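Local atomic coordinates of lovastatin nonaketide synthase mokA (PDB entry 6AD3), a protein that catalyses, as an iterative type I polyketide synthase, the nine-step assembly of the lovastatin (monacolin K) nonaketide, and is represented here by its condensation domain. Residues N70-L75 / I148-T153; P278-G283 / V337-L342; L332-V337 / E501-I506. The protein carries 1 engineered substitution. All coordinates share one frame; numbering follows the deposited sequence.

Interaction 1 (N70-L75 / I148-T153)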
loop_
_atom_site.group_PDB
_atom_site.type_symbol
_atom_site.label_atom_id
_atom_site.label_comp_id
_atom_site.label_asym_id
_atom_site.label_seq_id
_atom_site.Cartn_x
_atom_site.Cartn_y
_atom_site.Cartn_z
ATOM N N ASN A 70 -0.307 19.929 26.872
ATOM C CA ASN A 70 0.611 18.926 27.503
ATOM C C ASN A 70 2.015 18.976 26.918
ATOM O O ASN A 70 2.339 19.848 26.114
ATOM C CB ASN A 70 0.050 17.507 27.361
ATOM C CG ASN A 70 -0.367 16.919 28.685
ATOM O OD1 ASN A 70 0.335 16.093 29.267
ATOM N ND2 ASN A 70 -1.489 17.382 29.196
ATOM N N SER A 71 2.850 18.040 27.339
ATOM C CA SER A 71 4.275 18.183 27.173
ATOM C C SER A 71 4.693 17.822 25.754
ATOM O O SER A 71 4.059 16.986 25.101
ATOM C CB SER A 71 5.013 17.313 28.192
ATOM O OG SER A 71 4.632 15.956 28.069
ATOM N N VAL A 72 5.723 18.503 25.257
ATOM C CA VAL A 72 6.455 18.046 24.094
ATOM C C VAL A 72 7.710 17.325 24.542
ATOM O O VAL A 72 8.536 17.873 25.292
ATOM C CB VAL A 72 6.851 19.233 23.188
ATOM C CG1 VAL A 72 7.802 18.792 22.113
ATOM C CG2 VAL A 72 5.614 19.855 22.565
ATOM N N LEU A 73 7.839 16.077 24.146
ATOM C CA LEU A 73 9.000 15.287 24.527
ATOM C C LEU A 73 10.205 15.553 23.618
ATOM O O LEU A 73 11.342 15.632 24.080
ATOM C CB LEU A 73 8.642 13.792 24.516
ATOM C CG LEU A 73 7.460 13.390 25.411
ATOM C CD1 LEU A 73 7.339 11.856 25.478
ATOM C CD2 LEU A 73 7.590 13.996 26.805
ATOM N N ALA A 74 9.978 15.626 22.316
ATOM C CA ALA A 74 11.083 15.741 21.395
ATOM C C ALA A 74 10.589 16.203 20.042
ATOM O O ALA A 74 9.381 16.191 19.784
ATOM C CB ALA A 74 11.793 14.393 21.260
ATOM N N LEU A 75 11.537 16.688 19.241
ATOM C CA LEU A 75 11.324 17.070 17.868
ATOM C C LEU A 75 12.233 16.208 16.986
ATOM O O LEU A 75 13.375 15.929 17.363
ATOM C CB LEU A 75 11.707 18.527 17.692
ATOM C CG LEU A 75 11.056 19.513 18.667
ATOM C CD1 LEU A 75 11.639 20.884 18.441
ATOM C CD2 LEU A 75 9.547 19.534 18.477
ATOM N N ILE A 148 6.561 16.420 15.971
ATOM C CA ILE A 148 6.535 16.801 17.346
ATOM C C ILE A 148 5.983 15.667 18.167
ATOM O O ILE A 148 4.834 15.266 17.980
ATOM C CB ILE A 148 5.588 17.980 17.547
ATOM C CG1 ILE A 148 5.993 19.126 16.664
ATOM C CG2 ILE A 148 5.538 18.372 19.010
ATOM C CD1 ILE A 148 4.844 20.103 16.394
ATOM N N VAL A 149 6.793 15.120 19.061
ATOM C CA VAL A 149 6.341 13.982 19.865
ATOM C C VAL A 149 5.826 14.499 21.177
ATOM O O VAL A 149 6.558 15.127 21.918
ATOM C CB VAL A 149 7.470 12.960 20.105
ATOM C CG1 VAL A 149 6.986 11.838 21.012
ATOM C CG2 VAL A 149 7.957 12.399 18.780
ATOM N N PHE A 150 4.544 14.292 21.427
ATOM C CA PHE A 150 3.905 14.760 22.627
ATOM C C PHE A 150 3.996 13.704 23.711
ATOM O O PHE A 150 4.039 12.495 23.425
ATOM C CB PHE A 150 2.435 15.078 22.363
ATOM C CG PHE A 150 2.221 16.182 21.379
ATOM C CD1 PHE A 150 2.336 17.513 21.778
ATOM C CD2 PHE A 150 1.791 15.915 20.099
ATOM C CE1 PHE A 150 2.125 18.546 20.871
ATOM C CE2 PHE A 150 1.501 16.955 19.207
ATOM C CZ PHE A 150 1.701 18.266 19.585
ATOM N N GLY A 151 3.926 14.141 24.959
ATOM C CA GLY A 151 3.932 13.201 26.086
ATOM C C GLY A 151 2.670 12.348 26.107
ATOM O O GLY A 151 2.694 11.168 26.515
ATOM N N ARG A 152 1.564 12.907 25.619
ATOM C CA ARG A 152 0.302 12.183 25.627
ATOM C C ARG A 152 -0.375 12.271 24.264
ATOM O O ARG A 152 -0.281 13.286 23.583
ATOM C CB ARG A 152 -0.618 12.727 26.719
ATOM C CG ARG A 152 -0.133 12.385 28.136
ATOM C CD ARG A 152 -1.026 12.948 29.249
ATOM N NE ARG A 152 -2.325 13.450 28.776
ATOM C CZ ARG A 152 -3.481 13.282 29.423
ATOM N NH1 ARG A 152 -3.529 12.583 30.553
ATOM N NH2 ARG A 152 -4.599 13.802 28.929
ATOM N N THR A 153 -1.134 11.235 23.896
ATOM C CA THR A 153 -1.777 11.250 22.583
ATOM C C THR A 153 -2.825 12.354 22.471
ATOM O O THR A 153 -3.560 12.653 23.441
ATOM C CB THR A 153 -2.429 9.862 22.242
ATOM O OG1 THR A 153 -2.842 9.837 20.853
ATOM C CG2 THR A 153 -3.606 9.592 23.119
#
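I148 meets two residues of the neighbouring strand on one face of the sheet: its CG2 lies 3.9 Å from V72 CG2, while its CG1 runs side by side with L75, 4.0 Å from L75 CD2. Next along, V149 turns its side chain to the other face, with A74, and carries the main backbone bonds. V149 N donates to A74 O at 2.9 Å, and V149 O receives L73 N at 2.7 Å, with a weaker, longer bond from A74 N. Two residues, L73 and A74, thus oppose one, a classic beta bulge in the antiparallel pairing of strand 72-77, an outer strand of its three-stranded sheet, with strand 145-150. F150, beyond the bulge, returns to the V72 face; CG sits beside its own backbone N (chi1 -63°), which leaves S71 O at the ring edge and V72 CG2 oblique to the ring, 4.1 Å from F150 CE1. G151 ends the pairing by giving its N-H to S71 O, 2.9 Å away, and L73 CG rests 3.6 Å from G151 CA. At R152 the aliphatic part does the touching, with CD 3.4 Å from N70 OD1.

Interaction 2 (P278-G283 / V337-L342)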
loop_
_atom_site.group_PDB
_atom_site.type_symbol
_atom_site.label_atom_id
_atom_site.label_comp_id
_atom_site.label_asym_id
_atom_site.label_seq_id
_atom_site.Cartn_x
_atom_site.Cartn_y
_atom_site.Cartn_z
ATOM N N PRO A 278 2.017 2.250 -22.059
ATOM C CA PRO A 278 0.909 2.616 -22.955
ATOM C C PRO A 278 -0.453 2.426 -22.344
ATOM O O PRO A 278 -0.609 1.754 -21.308
ATOM C CB PRO A 278 1.105 1.670 -24.156
ATOM C CG PRO A 278 2.579 1.423 -24.158
ATOM C CD PRO A 278 2.910 1.262 -22.692
ATOM N N ARG A 279 -1.469 2.998 -22.978
ATOM C CA ARG A 279 -2.839 2.641 -22.631
ATOM C C ARG A 279 -3.076 1.169 -22.926
ATOM O O ARG A 279 -2.615 0.644 -23.930
ATOM C CB ARG A 279 -3.848 3.521 -23.411
ATOM C CG ARG A 279 -5.288 3.328 -22.940
ATOM C CD ARG A 279 -6.238 4.374 -23.550
ATOM N NE ARG A 279 -6.183 4.370 -25.005
ATOM C CZ ARG A 279 -6.821 3.493 -25.791
ATOM N NH1 ARG A 279 -7.524 2.492 -25.263
ATOM N NH2 ARG A 279 -6.739 3.599 -27.119
ATOM N N MET A 280 -3.740 0.482 -22.012
ATOM C CA MET A 280 -4.114 -0.925 -22.231
ATOM C C MET A 280 -5.374 -1.019 -23.068
ATOM O O MET A 280 -6.315 -0.272 -22.858
ATOM C CB MET A 280 -4.350 -1.644 -20.903
ATOM C CG MET A 280 -3.128 -1.715 -20.003
ATOM S SD MET A 280 -3.552 -2.528 -18.453
ATOM C CE MET A 280 -4.494 -1.224 -17.632
ATOM N N LEU A 281 -5.403 -1.974 -23.987
ATOM C CA LEU A 281 -6.576 -2.181 -24.814
ATOM C C LEU A 281 -7.491 -3.237 -24.194
ATOM O O LEU A 281 -7.168 -4.421 -24.150
ATOM C CB LEU A 281 -6.150 -2.558 -26.231
ATOM C CG LEU A 281 -5.037 -1.658 -26.818
ATOM C CD1 LEU A 281 -4.682 -2.089 -28.239
ATOM C CD2 LEU A 281 -5.407 -0.178 -26.783
ATOM N N LEU A 282 -8.529 -2.755 -23.538
ATOM C CA LEU A 282 -9.350 -3.582 -22.687
ATOM C C LEU A 282 -10.627 -4.107 -23.331
ATOM O O LEU A 282 -10.940 -5.283 -23.212
ATOM C CB LEU A 282 -9.650 -2.853 -21.381
ATOM C CG LEU A 282 -8.814 -3.162 -20.143
ATOM C CD1 LEU A 282 -7.878 -4.332 -20.262
ATOM C CD2 LEU A 282 -8.122 -1.954 -19.572
ATOM N N GLY A 283 -11.349 -3.284 -24.067
ATOM C CA GLY A 283 -11.307 -1.841 -24.058
ATOM C C GLY A 283 -12.768 -1.534 -23.788
ATOM O O GLY A 283 -13.489 -2.442 -23.366
ATOM N N VAL A 337 3.071 -10.289 -17.639
ATOM C CA VAL A 337 2.687 -10.816 -18.958
ATOM C C VAL A 337 1.397 -10.198 -19.493
ATOM O O VAL A 337 1.337 -9.779 -20.634
ATOM C CB VAL A 337 2.530 -12.337 -18.928
ATOM C CG1 VAL A 337 1.938 -12.846 -20.232
ATOM C CG2 VAL A 337 3.884 -12.987 -18.634
ATOM N N LEU A 338 0.406 -9.990 -18.627
ATOM C CA LEU A 338 -0.822 -9.405 -19.056
ATOM C C LEU A 338 -0.625 -7.937 -19.451
ATOM O O LEU A 338 -1.161 -7.468 -20.458
ATOM C CB LEU A 338 -1.871 -9.537 -17.955
ATOM C CG LEU A 338 -3.228 -8.958 -18.308
ATOM C CD1 LEU A 338 -3.760 -9.527 -19.619
ATOM C CD2 LEU A 338 -4.203 -9.224 -17.176
ATOM N N LEU A 339 0.167 -7.206 -18.671
ATOM C CA LEU A 339 0.432 -5.824 -18.987
ATOM C C LEU A 339 1.122 -5.723 -20.341
ATOM O O LEU A 339 0.814 -4.831 -21.143
ATOM C CB LEU A 339 1.276 -5.171 -17.916
ATOM C CG LEU A 339 0.555 -4.920 -16.583
ATOM C CD1 LEU A 339 1.562 -4.549 -15.502
ATOM C CD2 LEU A 339 -0.452 -3.820 -16.722
ATOM N N ALA A 340 2.104 -6.587 -20.573
ATOM C CA ALA A 340 2.801 -6.572 -21.859
ATOM C C ALA A 340 1.813 -6.879 -22.993
ATOM O O ALA A 340 1.865 -6.241 -24.067
ATOM C CB ALA A 340 3.945 -7.576 -21.860
ATOM N N ARG A 341 0.986 -7.903 -22.817
ATOM C CA ARG A 341 -0.015 -8.219 -23.840
ATOM C C ARG A 341 -0.908 -7.060 -24.156
ATOM O O ARG A 341 -1.172 -6.789 -25.308
ATOM C CB ARG A 341 -0.880 -9.399 -23.461
ATOM C CG ARG A 341 -0.169 -10.719 -23.428
ATOM C CD ARG A 341 -1.152 -11.858 -23.270
ATOM N NE ARG A 341 -0.434 -13.122 -23.247
ATOM C CZ ARG A 341 -1.023 -14.299 -23.121
ATOM N NH1 ARG A 341 -2.344 -14.353 -22.989
ATOM N NH2 ARG A 341 -0.306 -15.411 -23.184
ATOM N N LEU A 342 -1.463 -6.423 -23.136
ATOM C CA LEU A 342 -2.489 -5.420 -23.348
ATOM C C LEU A 342 -1.935 -4.089 -23.863
ATOM O O LEU A 342 -2.664 -3.314 -24.450
ATOM C CB LEU A 342 -3.278 -5.173 -22.057
ATOM C CG LEU A 342 -4.114 -6.319 -21.522
ATOM C CD1 LEU A 342 -4.744 -5.911 -20.179
ATOM C CD2 LEU A 342 -5.176 -6.702 -22.545
#
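M280 and L342 both set CG beside the backbone N and opposite the carbonyl carbon (chi1 -62° and -65°), and M280 CG accordingly runs over L342 CB at 4.0 Å. The two beta carbons are themselves close, M280 CB lying 3.9 Å from L342 CB. With the methionine extended about its second torsion, the sulfur comes to 3.8 Å from L339 CD2, one turn back along the helix, and also approaches L342 CD1. L342 is the centre of the contact, and its two methyls serve different neighbours. CD1 meets L282 CD1 at 3.5 Å, the two side chains crossing at about a right angle, whereas CD2 rests 3.4 Å from the carbonyl oxygen L281 O.

A single hydrogen bond joins the backbones. L281 N donates to L342 O over 3.1 Å with a fairly straight N-H (165°). The same oxygen also receives a CA-H contact from M280, and the L281 side chain lies alongside it, with CG 3.7 Å from L342 O. This carbonyl belongs to the last turn of helix 327-343, so the N-H from the loop supplies a partner near the helix C terminus.

Around this pair of segments, F499 of helix 495-512 packs on M280, and M280 N is hydrogen-bonded to Y491 OH, a second polar tie on the loop. On the helix, L339 continues inward to F348 and I350 of strand 348-354. The guanidinium of R279 turns elsewhere, to N291. The arrangement is that of an irregular connection, between helix 256-266 and strand 301-307, laid across the C-terminal end of a helix in a condensation domain and held by one main-chain bond and a leucine-methionine cluster.

Interaction 3 (L332-V337 / E501-I506)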
loop_
_atom_site.group_PDB
_atom_site.type_symbol
_atom_site.label_atom_id
_atom_site.label_comp_id
_atom_site.label_asym_id
_atom_site.label_seq_id
_atom_site.Cartn_x
_atom_site.Cartn_y
_atom_site.Cartn_z
ATOM N N LEU A 332 3.123 -12.009 -9.824
ATOM C CA LEU A 332 3.819 -10.843 -10.385
ATOM C C LEU A 332 4.181 -11.117 -11.848
ATOM O O LEU A 332 3.948 -10.300 -12.723
ATOM C CB LEU A 332 5.078 -10.562 -9.580
ATOM C CG LEU A 332 6.010 -9.518 -10.232
ATOM C CD1 LEU A 332 5.333 -8.170 -10.372
ATOM C CD2 LEU A 332 7.274 -9.386 -9.420
ATOM N N ALA A 333 4.700 -12.309 -12.106
ATOM C CA ALA A 333 5.051 -12.680 -13.449
ATOM C C ALA A 333 3.847 -12.664 -14.381
ATOM O O ALA A 333 3.951 -12.203 -15.495
ATOM C CB ALA A 333 5.755 -14.060 -13.472
ATOM N N ALA A 334 2.711 -13.184 -13.917
ATOM C CA ALA A 334 1.523 -13.224 -14.697
ATOM C C ALA A 334 0.966 -11.797 -14.939
ATOM O O ALA A 334 0.476 -11.475 -16.022
ATOM C CB ALA A 334 0.498 -14.121 -14.014
ATOM N N TYR A 335 1.096 -10.937 -13.940
ATOM C CA TYR A 335 0.687 -9.540 -14.061
ATOM C C TYR A 335 1.519 -8.846 -15.126
ATOM O O TYR A 335 0.976 -8.151 -15.996
ATOM C CB TYR A 335 0.846 -8.858 -12.707
ATOM C CG TYR A 335 0.547 -7.390 -12.662
ATOM C CD1 TYR A 335 -0.702 -6.921 -12.956
ATOM C CD2 TYR A 335 1.394 -6.549 -11.977
ATOM C CE1 TYR A 335 -1.033 -5.587 -12.721
ATOM C CE2 TYR A 335 1.069 -5.221 -11.738
ATOM C CZ TYR A 335 -0.131 -4.747 -12.139
ATOM O OH TYR A 335 -0.460 -3.411 -11.881
ATOM N N HIS A 336 2.837 -9.059 -15.083
ATOM C CA HIS A 336 3.716 -8.508 -16.090
ATOM C C HIS A 336 3.319 -8.976 -17.483
ATOM O O HIS A 336 3.246 -8.165 -18.420
ATOM C CB HIS A 336 5.165 -8.894 -15.810
ATOM C CG HIS A 336 6.076 -8.631 -16.955
ATOM N ND1 HIS A 336 6.461 -9.623 -17.836
ATOM C CD2 HIS A 336 6.510 -7.465 -17.484
ATOM C CE1 HIS A 336 7.137 -9.082 -18.833
ATOM N NE2 HIS A 336 7.179 -7.773 -18.650
ATOM N N VAL A 337 3.071 -10.289 -17.639
ATOM C CA VAL A 337 2.687 -10.816 -18.958
ATOM C C VAL A 337 1.397 -10.198 -19.493
ATOM O O VAL A 337 1.337 -9.779 -20.634
ATOM C CB VAL A 337 2.530 -12.337 -18.928
ATOM C CG1 VAL A 337 1.938 -12.846 -20.232
ATOM C CG2 VAL A 337 3.884 -12.987 -18.634
ATOM N N GLU A 501 -10.726 -9.911 -14.967
ATOM C CA GLU A 501 -11.172 -11.141 -15.601
ATOM C C GLU A 501 -10.057 -11.724 -16.452
ATOM O O GLU A 501 -9.876 -12.933 -16.490
ATOM C CB GLU A 501 -12.420 -10.896 -16.451
ATOM C CG GLU A 501 -13.683 -10.709 -15.602
ATOM C CD GLU A 501 -14.921 -10.345 -16.411
ATOM O OE1 GLU A 501 -16.016 -10.356 -15.797
ATOM O OE2 GLU A 501 -14.799 -9.843 -17.577
ATOM N N SER A 502 -9.405 -10.874 -17.243
ATOM C CA SER A 502 -8.265 -11.321 -18.074
ATOM C C SER A 502 -7.099 -11.859 -17.254
ATOM O O SER A 502 -6.447 -12.832 -17.629
ATOM C CB SER A 502 -7.791 -10.203 -19.001
ATOM O OG SER A 502 -8.770 -9.960 -19.990
ATOM N N TYR A 503 -6.879 -11.253 -16.089
ATOM C CA TYR A 503 -5.819 -11.674 -15.204
ATOM C C TYR A 503 -6.134 -13.033 -14.590
ATOM O O TYR A 503 -5.282 -13.937 -14.578
ATOM C CB TYR A 503 -5.611 -10.603 -14.125
ATOM C CG TYR A 503 -4.484 -10.918 -13.168
ATOM C CD1 TYR A 503 -3.172 -11.077 -13.622
ATOM C CD2 TYR A 503 -4.723 -11.029 -11.815
ATOM C CE1 TYR A 503 -2.135 -11.375 -12.752
ATOM C CE2 TYR A 503 -3.698 -11.368 -10.932
ATOM C CZ TYR A 503 -2.401 -11.507 -11.407
ATOM O OH TYR A 503 -1.390 -11.856 -10.539
ATOM N N ILE A 504 -7.361 -13.217 -14.145
ATOM C CA ILE A 504 -7.766 -14.503 -13.591
ATOM C C ILE A 504 -7.660 -15.598 -14.654
ATOM O O ILE A 504 -7.126 -16.721 -14.401
ATOM C CB ILE A 504 -9.185 -14.434 -13.000
ATOM C CG1 ILE A 504 -9.142 -13.595 -11.716
ATOM C CG2 ILE A 504 -9.734 -15.833 -12.708
ATOM C CD1 ILE A 504 -10.505 -13.208 -11.196
ATOM N N SER A 505 -8.098 -15.274 -15.861
ATOM C CA SER A 505 -7.925 -16.207 -16.992
ATOM C C SER A 505 -6.469 -16.602 -17.228
ATOM O O SER A 505 -6.139 -17.794 -17.431
ATOM C CB SER A 505 -8.580 -15.637 -18.272
ATOM O OG SER A 505 -10.003 -15.581 -18.119
ATOM N N ILE A 506 -5.582 -15.633 -17.193
ATOM C CA ILE A 506 -4.183 -15.887 -17.477
ATOM C C ILE A 506 -3.525 -16.683 -16.348
ATOM O O ILE A 506 -2.713 -17.568 -16.609
ATOM C CB ILE A 506 -3.409 -14.556 -17.833
ATOM C CG1 ILE A 506 -2.543 -14.772 -19.072
ATOM C CG2 ILE A 506 -2.592 -14.043 -16.682
ATOM C CD1 ILE A 506 -1.654 -13.585 -19.449
#
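Two helices of the condensation domain, 327-343 and 495-512, pack here in a buried contact without any hydrogen bond between the two segments. Their local axes approach to 9.8 Å, with N-to-C directions 123° apart, and a small residue, A334, faces the other helix where the two backbones come near.

The ring of Y503 reaches A334 and Y335. With CG anti to the backbone N (chi1 -178°), the ring extends across and presents an edge to the opposing main chain: Y503 CE1 lies 3.5 Å from Y335 N, and the carbonyl carbon of A334 sits near the ring plane. The same CE1 touches two beta carbons, at 4.0 Å from A334 CB and 3.9 Å from Y335 CB, and therefore rests where these consecutive residues join. Beyond the ring, the hydroxyl of Y503 is hydrogen-bonded to Y331 O, one turn earlier on the same opposing helix, which probably helps hold the ring in place. Y335 sends its own ring away from this contact, toward V468 and L470 of strand 468-473, and L470 also touches Y503.

I506, one turn after Y503, packs next to the ring against the same alanine. Its CG2 branch lies 4.1 Å from A334 CB, and its CD1 reaches V337 CG1 at 3.7 Å, the two side chains crossing obliquely.

Behind the interface, L332 and A333 turn from helix 495-512 toward helix 386-401, and V337 touches H389 there. Helix 327-343 thus packs against both helices, and the contact is a helix-helix packing in the helical layer beside the six-stranded mixed sheet, where Y503 and I506 of one helix meet A334 of the other.

Overall arrangement
From the N terminus, interaction 1 comes first: it closes over 72 intervening residues, joining two strands of the three-stranded sheet, before the others open. Interactions 2 and 3 follow, closing over 53 and 163 residues, and cross along the chain, because 278-283 precedes 332-337 and 337-342, while 501-506 comes last. They share V337 and helix 327-343, whose C-terminal end meets a loop in interaction 2 and which meets helix 495-512 in interaction 3; their centres are 11 Å apart, and L338 CD2 packs 3.5 Å from Y503 N. Interaction 1 lies on the opposite side of the chain's centre, about 35 Å from interaction 3 between nearest atoms, and touches neither.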